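Local coordinates for protein muramoyltetrapeptide carboxypeptidase (Oxalobacter formigenes OXCC13, PDB 6UUK) that probably works as a serine LD-carboxypeptidase of the S66 family, trimming the terminal D-alanine from muramoyl tetrapeptides during peptidoglycan recycling, at residues D153-E158 with T224-M229; D211-G216 with H330-A335. All coordinates share one frame; numbering follows the deposited sequence.

Coming from the N terminus, the chain first meets contact 1 at 153-158, just past the predicted nucleophile S152 and at the start of helix 155-163. It then reaches contact 2 at 211-216, runs on through strand 213-222 into helix 223-228, and there closes contact 1, a loop with 65 residues between its segments. Contact 2 closes later, when 330-335 returns to 211-216 after 113 intervening residues. The segments alternate, so the two loops cross. Contact 1 ties the N-terminal to the C-terminal domain near two of the predicted catalytic residues, S152 and E246; contact 2 joins two strands of the C-terminal sheet at the surface. Strand 213-222 links them, although their nearest atoms are about 14 Å apart.

Contact 1 of 2, residues D153-E158 with T224-M229; sequences DFTVFE and TMLAHM
M225, a selenomethionine in this crystal, lies against D153, T155 and V156. Its CB sits 3.8 Å from V156 CG2, with T155 CB as its other near neighbour. Because CG is anti to the carbonyl carbon (chi1 -49°) and the chain bends again at chi2, the side chain turns along the start of the other helix. CG thus comes to 4.0 Å from D153 CA. Beyond it SE lies 3.8 Å from D153 OD1, and the methyl CE ends against the D153 backbone, 3.8 Å from CA. The second selenomethionine, M229, reaches across one turn further on; its CE rests 3.6 Å from V156 CG1 and close to V156 O. V156 therefore stands between the two, one branch for each, while its CG2 also nears the edge of the H228 ring. The contact is buried and mainly apolar; D153 turns OD1 to the selenium while OD2 bonds to T129 OG1, and T155 OG1 bonds to S152 O and N222 N. Helix 155-163 comes after strand 147-150 and S152, the predicted nucleophile, helix 223-228 after strand 213-222; their contact brings together the N- and C-terminal family regions, with R257 of the second subunit packing on M225.

Contact 2 of 2, residues D211-G216 with H330-A335; sequences DVDVEG and HLMSKA
D213 to G216 run against H330 to S333 as antiparallel strands, their axes 4.8 Å apart and 166° between directions, with E215 and H330 a non-hydrogen-bonded pair. S333 N gives V212 O an almost straight bond of 3.1 Å (175° at the hydrogen), and L331 N donates to V214 O. That same oxygen takes a second bond, 3.1 Å long, from H330 ND1. The two donors approach from opposite faces of the carbonyl plane, and the oxygen lies close to the plane of the imidazole, at its edge. With CG anti to the backbone N (chi1 -175°), the H330 ring also slips between two neighbours: E215 OE1 stands over the centre of one face, M332 CG lies on the other toward the rim. D213 OD1 comes within 3.8 Å of H330 CE1, and alongside M332 it approaches CG. With an alanine in place of H330, V214 O would probably keep L331 N but lose its imidazole donor, and a gap would open between E215 and M332. On the side of V214 and L331 the packing is apolar: V214 CG2 packs beside L331 CB, I242 and A273 touch both residues, and V212, just before the strand, adds CG2 at 3.9 Å from L331 CG. Farther along, S333 OG bonds to P210 O and accepts from V212 N, the latter modelled so short that its length is doubtful; a weak bond links A335 N to D211 OD1. Chemically the sheet is two-sided here, greasy where L331 packs and more polar where D213, E215 and H330 lie, with the selenomethionine M332 among them, and the carboxylates near the imidazole may raise its affinity for a proton.

Contact 1 of 2, residues D153-E158 with T224-M229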
ATOM      1  N   ASP B 153      -8.791  -7.612   5.772  1.00 27.60           N
ATOM      2  CA  ASP B 153      -7.442  -8.113   6.011  1.00 20.52           C
ATOM      3  C   ASP B 153      -7.327  -9.608   5.745  1.00 20.77           C
ATOM      4  O   ASP B 153      -6.220 -10.100   5.501  1.00 23.99           O
ATOM      5  CB  ASP B 153      -7.021  -7.795   7.447  1.00 25.12           C
ATOM      6  CG  ASP B 153      -5.616  -8.266   7.765  1.00 24.64           C
ATOM      7  OD1 ASP B 153      -4.657  -7.732   7.170  1.00 31.31           O
ATOM      8  OD2 ASP B 153      -5.472  -9.167   8.617  1.00 27.01           O
ATOM      9  N   PHE B 154      -8.444 -10.338   5.772  1.00 16.57           N
ATOM     10  CA  PHE B 154      -8.417 -11.774   5.521  1.00 22.94           C
ATOM     11  C   PHE B 154      -8.097 -12.113   4.071  1.00 17.61           C
ATOM     12  O   PHE B 154      -7.902 -13.294   3.760  1.00 15.84           O
ATOM     13  CB  PHE B 154      -9.756 -12.397   5.923  1.00 26.05           C
ATOM     14  CG  PHE B 154      -9.680 -13.868   6.211  1.00 18.33           C
ATOM     15  CD1 PHE B 154      -9.016 -14.330   7.335  1.00 27.01           C
ATOM     16  CD2 PHE B 154     -10.280 -14.786   5.367  1.00 16.59           C
ATOM     17  CE1 PHE B 154      -8.944 -15.683   7.608  1.00 21.15           C
ATOM     18  CE2 PHE B 154     -10.213 -16.140   5.635  1.00 20.53           C
ATOM     19  CZ  PHE B 154      -9.547 -16.588   6.758  1.00 15.89           C
ATOM     20  N   THR B 155      -8.046 -11.118   3.181  1.00 17.32           N
ATOM     21  CA  THR B 155      -7.587 -11.365   1.818  1.00 16.08           C
ATOM     22  C   THR B 155      -6.150 -11.869   1.805  1.00 13.63           C
ATOM     23  O   THR B 155      -5.782 -12.683   0.950  1.00 15.74           O
ATOM     24  CB  THR B 155      -7.717 -10.090   0.980  1.00 18.63           C
ATOM     25  OG1 THR B 155      -9.074  -9.630   1.012  1.00 11.59           O
ATOM     26  CG2 THR B 155      -7.313 -10.346  -0.467  1.00 14.36           C
ATOM     27  N   VAL B 156      -5.329 -11.404   2.751  1.00 16.28           N
ATOM     28  CA  VAL B 156      -3.960 -11.898   2.875  1.00 19.96           C
ATOM     29  C   VAL B 156      -3.957 -13.399   3.134  1.00 16.31           C
ATOM     30  O   VAL B 156      -3.151 -14.143   2.561  1.00 21.75           O
ATOM     31  CB  VAL B 156      -3.221 -11.127   3.985  1.00 17.37           C
ATOM     32  CG1 VAL B 156      -1.866 -11.754   4.273  1.00 20.26           C
ATOM     33  CG2 VAL B 156      -3.065  -9.662   3.601  1.00 25.12           C
ATOM     34  N   PHE B 157      -4.864 -13.870   3.993  1.00 19.70           N
ATOM     35  CA  PHE B 157      -4.945 -15.297   4.279  1.00 16.67           C
ATOM     36  C   PHE B 157      -5.393 -16.090   3.059  1.00 19.85           C
ATOM     37  O   PHE B 157      -4.952 -17.228   2.865  1.00 22.58           O
ATOM     38  CB  PHE B 157      -5.901 -15.538   5.449  1.00 17.83           C
ATOM     39  CG  PHE B 157      -5.907 -16.954   5.953  1.00 18.61           C
ATOM     40  CD1 PHE B 157      -6.758 -17.900   5.402  1.00 24.39           C
ATOM     41  CD2 PHE B 157      -5.072 -17.337   6.989  1.00 18.09           C
ATOM     42  CE1 PHE B 157      -6.768 -19.199   5.869  1.00 20.85           C
ATOM     43  CE2 PHE B 157      -5.080 -18.637   7.458  1.00 15.52           C
ATOM     44  CZ  PHE B 157      -5.928 -19.568   6.897  1.00 18.77           C
ATOM     45  N   GLU B 158      -6.257 -15.507   2.227  1.00 18.75           N
ATOM     46  CA  GLU B 158      -6.814 -16.231   1.093  1.00 16.46           C
ATOM     47  C   GLU B 158      -5.877 -16.277  -0.106  1.00 17.47           C
ATOM     48  O   GLU B 158      -6.046 -17.144  -0.970  1.00 17.03           O
ATOM     49  CB  GLU B 158      -8.150 -15.608   0.683  1.00 17.68           C
ATOM     50  CG  GLU B 158      -9.212 -15.671   1.766  1.00 19.99           C
ATOM     51  CD  GLU B 158     -10.582 -15.258   1.268  1.00 23.87           C
ATOM     52  OE1 GLU B 158     -10.710 -14.938   0.067  1.00 22.02           O
ATOM     53  OE2 GLU B 158     -11.531 -15.256   2.079  1.00 21.65           O
ATOM     54  N   THR B 224      -6.111  -2.973  -0.875  1.00 20.58           N
ATOM     55  CA  THR B 224      -4.953  -2.647  -0.049  1.00 19.27           C
ATOM     56  C   THR B 224      -4.141  -3.895   0.280  1.00 18.87           C
ATOM     57  O   THR B 224      -2.906  -3.847   0.323  1.00 18.16           O
ATOM     58  CB  THR B 224      -5.400  -1.941   1.231  1.00 17.36           C
ATOM     59  OG1 THR B 224      -6.169  -0.779   0.894  1.00 22.63           O
ATOM     60  CG2 THR B 224      -4.197  -1.517   2.062  1.00 25.28           C
HETATM   61  N   MSE B 225      -4.814  -5.019   0.503  1.00 14.54           N
HETATM   62  CA  MSE B 225      -4.132  -6.259   0.849  1.00 17.04           C
HETATM   63  C   MSE B 225      -3.493  -6.903  -0.377  1.00 18.31           C
HETATM   64  O   MSE B 225      -2.493  -7.611  -0.264  1.00 14.58           O
HETATM   65  CB  MSE B 225      -5.106  -7.235   1.513  1.00 19.15           C
HETATM   66  CG  MSE B 225      -5.918  -6.610   2.633  1.00 14.52           C
HETATM   67 SE   MSE B 225      -4.802  -5.724   3.965  1.00 28.04          SE
HETATM   68  CE  MSE B 225      -6.182  -4.681   4.867  1.00 22.93           C
ATOM     69  N   LEU B 226      -4.074  -6.653  -1.553  1.00 20.28           N
ATOM     70  CA  LEU B 226      -3.500  -7.178  -2.787  1.00 17.57           C
ATOM     71  C   LEU B 226      -2.257  -6.396  -3.196  1.00 15.11           C
ATOM     72  O   LEU B 226      -1.242  -6.987  -3.579  1.00 22.44           O
ATOM     73  CB  LEU B 226      -4.542  -7.161  -3.905  1.00 20.82           C
ATOM     74  CG  LEU B 226      -5.630  -8.232  -3.816  1.00 20.74           C
ATOM     75  CD1 LEU B 226      -6.623  -8.090  -4.958  1.00 25.59           C
ATOM     76  CD2 LEU B 226      -5.010  -9.621  -3.811  1.00 17.77           C
ATOM     77  N   ALA B 227      -2.321  -5.062  -3.128  1.00 18.33           N
ATOM     78  CA  ALA B 227      -1.128  -4.258  -3.374  1.00 18.95           C
ATOM     79  C   ALA B 227      -0.060  -4.523  -2.322  1.00 19.92           C
ATOM     80  O   ALA B 227       1.137  -4.405  -2.607  1.00 24.48           O
ATOM     81  CB  ALA B 227      -1.492  -2.774  -3.407  1.00 13.70           C
ATOM     82  N   HIS B 228      -0.476  -4.881  -1.105  1.00 23.37           N
ATOM     83  CA  HIS B 228       0.463  -5.320  -0.080  1.00 17.86           C
ATOM     84  C   HIS B 228       1.150  -6.628  -0.452  1.00 15.33           C
ATOM     85  O   HIS B 228       2.256  -6.897   0.031  1.00 19.68           O
ATOM     86  CB  HIS B 228      -0.269  -5.464   1.258  1.00 19.33           C
ATOM     87  CG  HIS B 228       0.554  -6.090   2.340  1.00 24.44           C
ATOM     88  ND1 HIS B 228       1.750  -5.557   2.769  1.00 33.02           N
ATOM     89  CD2 HIS B 228       0.349  -7.203   3.083  1.00 30.76           C
ATOM     90  CE1 HIS B 228       2.248  -6.318   3.728  1.00 31.50           C
ATOM     91  NE2 HIS B 228       1.418  -7.322   3.938  1.00 32.47           N
HETATM   92  N   MSE B 229       0.527  -7.438  -1.304  1.00 19.76           N
HETATM   93  CA  MSE B 229       1.094  -8.718  -1.715  1.00 27.81           C
HETATM   94  C   MSE B 229       2.082  -8.577  -2.869  1.00 23.45           C
HETATM   95  O   MSE B 229       2.733  -9.547  -3.255  1.00 28.86           O
HETATM   96  CB  MSE B 229      -0.019  -9.687  -2.114  1.00 28.34           C
HETATM   97  CG  MSE B 229      -0.780 -10.281  -0.949  1.00 22.66           C
HETATM   98 SE   MSE B 229       0.394 -11.260   0.253  0.24 25.08          SE
HETATM   99  CE  MSE B 229      -0.897 -12.547   0.928  1.00 27.07           C
TER

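Contact 2 of 2, residues D211-G216 with H330-A335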
ATOM      1  N   ASP B 211     -18.324  -4.651 -23.538  1.00 19.75           N
ATOM      2  CA  ASP B 211     -18.962  -5.949 -23.757  1.00 25.11           C
ATOM      3  C   ASP B 211     -17.873  -7.013 -23.789  1.00 20.00           C
ATOM      4  O   ASP B 211     -17.148  -7.149 -24.779  1.00 12.94           O
ATOM      5  CB  ASP B 211     -19.781  -5.941 -25.042  1.00 24.62           C
ATOM      6  CG  ASP B 211     -21.004  -5.052 -24.946  1.00 23.69           C
ATOM      7  OD1 ASP B 211     -21.219  -4.452 -23.872  1.00 21.12           O
ATOM      8  OD2 ASP B 211     -21.752  -4.956 -25.941  1.00 34.03           O
ATOM      9  N   VAL B 212     -17.757  -7.771 -22.704  1.00 23.78           N
ATOM     10  CA  VAL B 212     -16.739  -8.802 -22.578  1.00 23.56           C
ATOM     11  C   VAL B 212     -17.419 -10.166 -22.504  1.00 19.05           C
ATOM     12  O   VAL B 212     -18.627 -10.278 -22.293  1.00 20.35           O
ATOM     13  CB  VAL B 212     -15.829  -8.570 -21.354  1.00 20.18           C
ATOM     14  CG1 VAL B 212     -15.418  -7.110 -21.268  1.00 16.11           C
ATOM     15  CG2 VAL B 212     -16.522  -9.017 -20.077  1.00 17.06           C
ATOM     16  N   ASP B 213     -16.619 -11.215 -22.686  1.00 22.45           N
ATOM     17  CA  ASP B 213     -17.104 -12.587 -22.598  1.00 24.25           C
ATOM     18  C   ASP B 213     -15.939 -13.521 -22.301  1.00 18.51           C
ATOM     19  O   ASP B 213     -15.609 -14.395 -23.110  1.00 23.94           O
ATOM     20  CB  ASP B 213     -17.811 -12.994 -23.894  1.00 27.21           C
ATOM     21  CG  ASP B 213     -18.585 -14.291 -23.753  1.00 21.10           C
ATOM     22  OD1 ASP B 213     -19.651 -14.281 -23.103  1.00 22.67           O
ATOM     23  OD2 ASP B 213     -18.127 -15.320 -24.292  1.00 43.50           O
ATOM     24  N   VAL B 214     -15.310 -13.339 -21.146  1.00 18.74           N
ATOM     25  CA  VAL B 214     -14.118 -14.080 -20.789  1.00 17.28           C
ATOM     26  C   VAL B 214     -14.474 -15.163 -19.781  1.00 19.08           C
ATOM     27  O   VAL B 214     -15.579 -15.210 -19.243  1.00 22.69           O
ATOM     28  CB  VAL B 214     -13.009 -13.149 -20.242  1.00 14.28           C
ATOM     29  CG1 VAL B 214     -12.544 -12.187 -21.322  1.00 19.33           C
ATOM     30  CG2 VAL B 214     -13.511 -12.388 -19.025  1.00 16.75           C
ATOM     31  N   GLU B 215     -13.518 -16.052 -19.514  1.00 18.21           N
ATOM     32  CA  GLU B 215     -13.710 -17.142 -18.563  1.00 21.23           C
ATOM     33  C   GLU B 215     -12.350 -17.543 -18.015  1.00 20.02           C
ATOM     34  O   GLU B 215     -11.468 -17.943 -18.780  1.00 22.62           O
ATOM     35  CB  GLU B 215     -14.402 -18.335 -19.227  1.00 16.62           C
ATOM     36  CG  GLU B 215     -14.520 -19.562 -18.337  1.00 20.81           C
ATOM     37  CD  GLU B 215     -15.295 -20.686 -18.996  1.00 23.30           C
ATOM     38  OE1 GLU B 215     -16.046 -20.411 -19.955  1.00 24.42           O
ATOM     39  OE2 GLU B 215     -15.152 -21.846 -18.556  1.00 24.81           O
ATOM     40  N   GLY B 216     -12.183 -17.434 -16.704  1.00 19.90           N
ATOM     41  CA  GLY B 216     -10.921 -17.767 -16.084  1.00 18.88           C
ATOM     42  C   GLY B 216     -11.075 -17.982 -14.595  1.00 13.70           C
ATOM     43  O   GLY B 216     -12.186 -18.055 -14.068  1.00 14.48           O
ATOM     44  N   HIS B 330     -17.117 -17.052 -15.076  1.00 19.41           N
ATOM     45  CA  HIS B 330     -17.537 -16.771 -16.448  1.00 20.45           C
ATOM     46  C   HIS B 330     -18.137 -15.369 -16.460  1.00 16.82           C
ATOM     47  O   HIS B 330     -19.285 -15.176 -16.046  1.00 14.66           O
ATOM     48  CB  HIS B 330     -18.537 -17.812 -16.943  1.00 18.98           C
ATOM     49  CG  HIS B 330     -18.922 -17.646 -18.380  1.00 17.74           C
ATOM     50  ND1 HIS B 330     -18.267 -16.785 -19.233  1.00 20.03           N
ATOM     51  CD2 HIS B 330     -19.895 -18.235 -19.115  1.00 19.52           C
ATOM     52  CE1 HIS B 330     -18.820 -16.849 -20.432  1.00 21.70           C
ATOM     53  NE2 HIS B 330     -19.810 -17.722 -20.387  1.00 20.62           N
ATOM     54  N   LEU B 331     -17.364 -14.394 -16.930  1.00 18.72           N
ATOM     55  CA  LEU B 331     -17.788 -13.000 -16.924  1.00 16.97           C
ATOM     56  C   LEU B 331     -18.434 -12.643 -18.256  1.00 19.91           C
ATOM     57  O   LEU B 331     -17.854 -12.882 -19.320  1.00 25.36           O
ATOM     58  CB  LEU B 331     -16.603 -12.076 -16.645  1.00 15.42           C
ATOM     59  CG  LEU B 331     -16.920 -10.582 -16.567  1.00 19.09           C
ATOM     60  CD1 LEU B 331     -17.957 -10.306 -15.488  1.00 16.82           C
ATOM     61  CD2 LEU B 331     -15.651  -9.785 -16.312  1.00 17.84           C
HETATM   62  N   MSE B 332     -19.633 -12.074 -18.190  1.00 19.56           N
HETATM   63  CA  MSE B 332     -20.371 -11.673 -19.384  1.00 23.21           C
HETATM   64  C   MSE B 332     -21.005 -10.299 -19.199  1.00 24.55           C
HETATM   65  O   MSE B 332     -21.779 -10.088 -18.267  1.00 23.22           O
HETATM   66  CB  MSE B 332     -21.449 -12.704 -19.718  1.00 25.93           C
HETATM   67  CG  MSE B 332     -20.911 -14.069 -20.112  1.00 29.19           C
HETATM   68 SE   MSE B 332     -22.289 -15.447 -20.099  1.00 48.74          SE
HETATM   69  CE  MSE B 332     -22.682 -15.454 -18.189  1.00 27.17           C
ATOM     70  N   SER B 333     -20.676  -9.368 -20.090  1.00 24.45           N
ATOM     71  CA  SER B 333     -21.225  -8.019 -20.066  1.00 15.44           C
ATOM     72  C   SER B 333     -21.890  -7.728 -21.404  1.00 25.28           C
ATOM     73  O   SER B 333     -21.277  -7.917 -22.460  1.00 18.87           O
ATOM     74  CB  SER B 333     -20.135  -6.985 -19.771  1.00 19.83           C
ATOM     75  OG  SER B 333     -19.081  -7.072 -20.712  1.00 27.12           O
ATOM     76  N   LYS B 334     -23.142  -7.267 -21.355  1.00 32.22           N
ATOM     77  CA  LYS B 334     -23.961  -7.068 -22.550  1.00 28.12           C
ATOM     78  C   LYS B 334     -24.515  -5.642 -22.567  1.00 33.85           C
ATOM     79  O   LYS B 334     -25.723  -5.420 -22.647  1.00 37.25           O
ATOM     80  CB  LYS B 334     -25.094  -8.091 -22.606  1.00 30.35           C
ATOM     81  CG  LYS B 334     -24.691  -9.483 -22.149  1.00 28.50           C
ATOM     82  CD  LYS B 334     -25.905 -10.351 -21.874  1.00 29.18           C
ATOM     83  CE  LYS B 334     -25.525 -11.573 -21.057  1.00 19.20           C
ATOM     84  NZ  LYS B 334     -24.928 -11.188 -19.748  1.00 23.60           N
ATOM     85  N   ALA B 335     -23.608  -4.665 -22.492  1.00 36.45           N
ATOM     86  CA  ALA B 335     -23.944  -3.240 -22.517  1.00 31.34           C
ATOM     87  C   ALA B 335     -24.957  -2.898 -21.419  1.00 32.99           C
ATOM     88  O   ALA B 335     -26.145  -2.675 -21.661  1.00 44.60           O
ATOM     89  CB  ALA B 335     -24.462  -2.825 -23.899  1.00 33.55           C
TER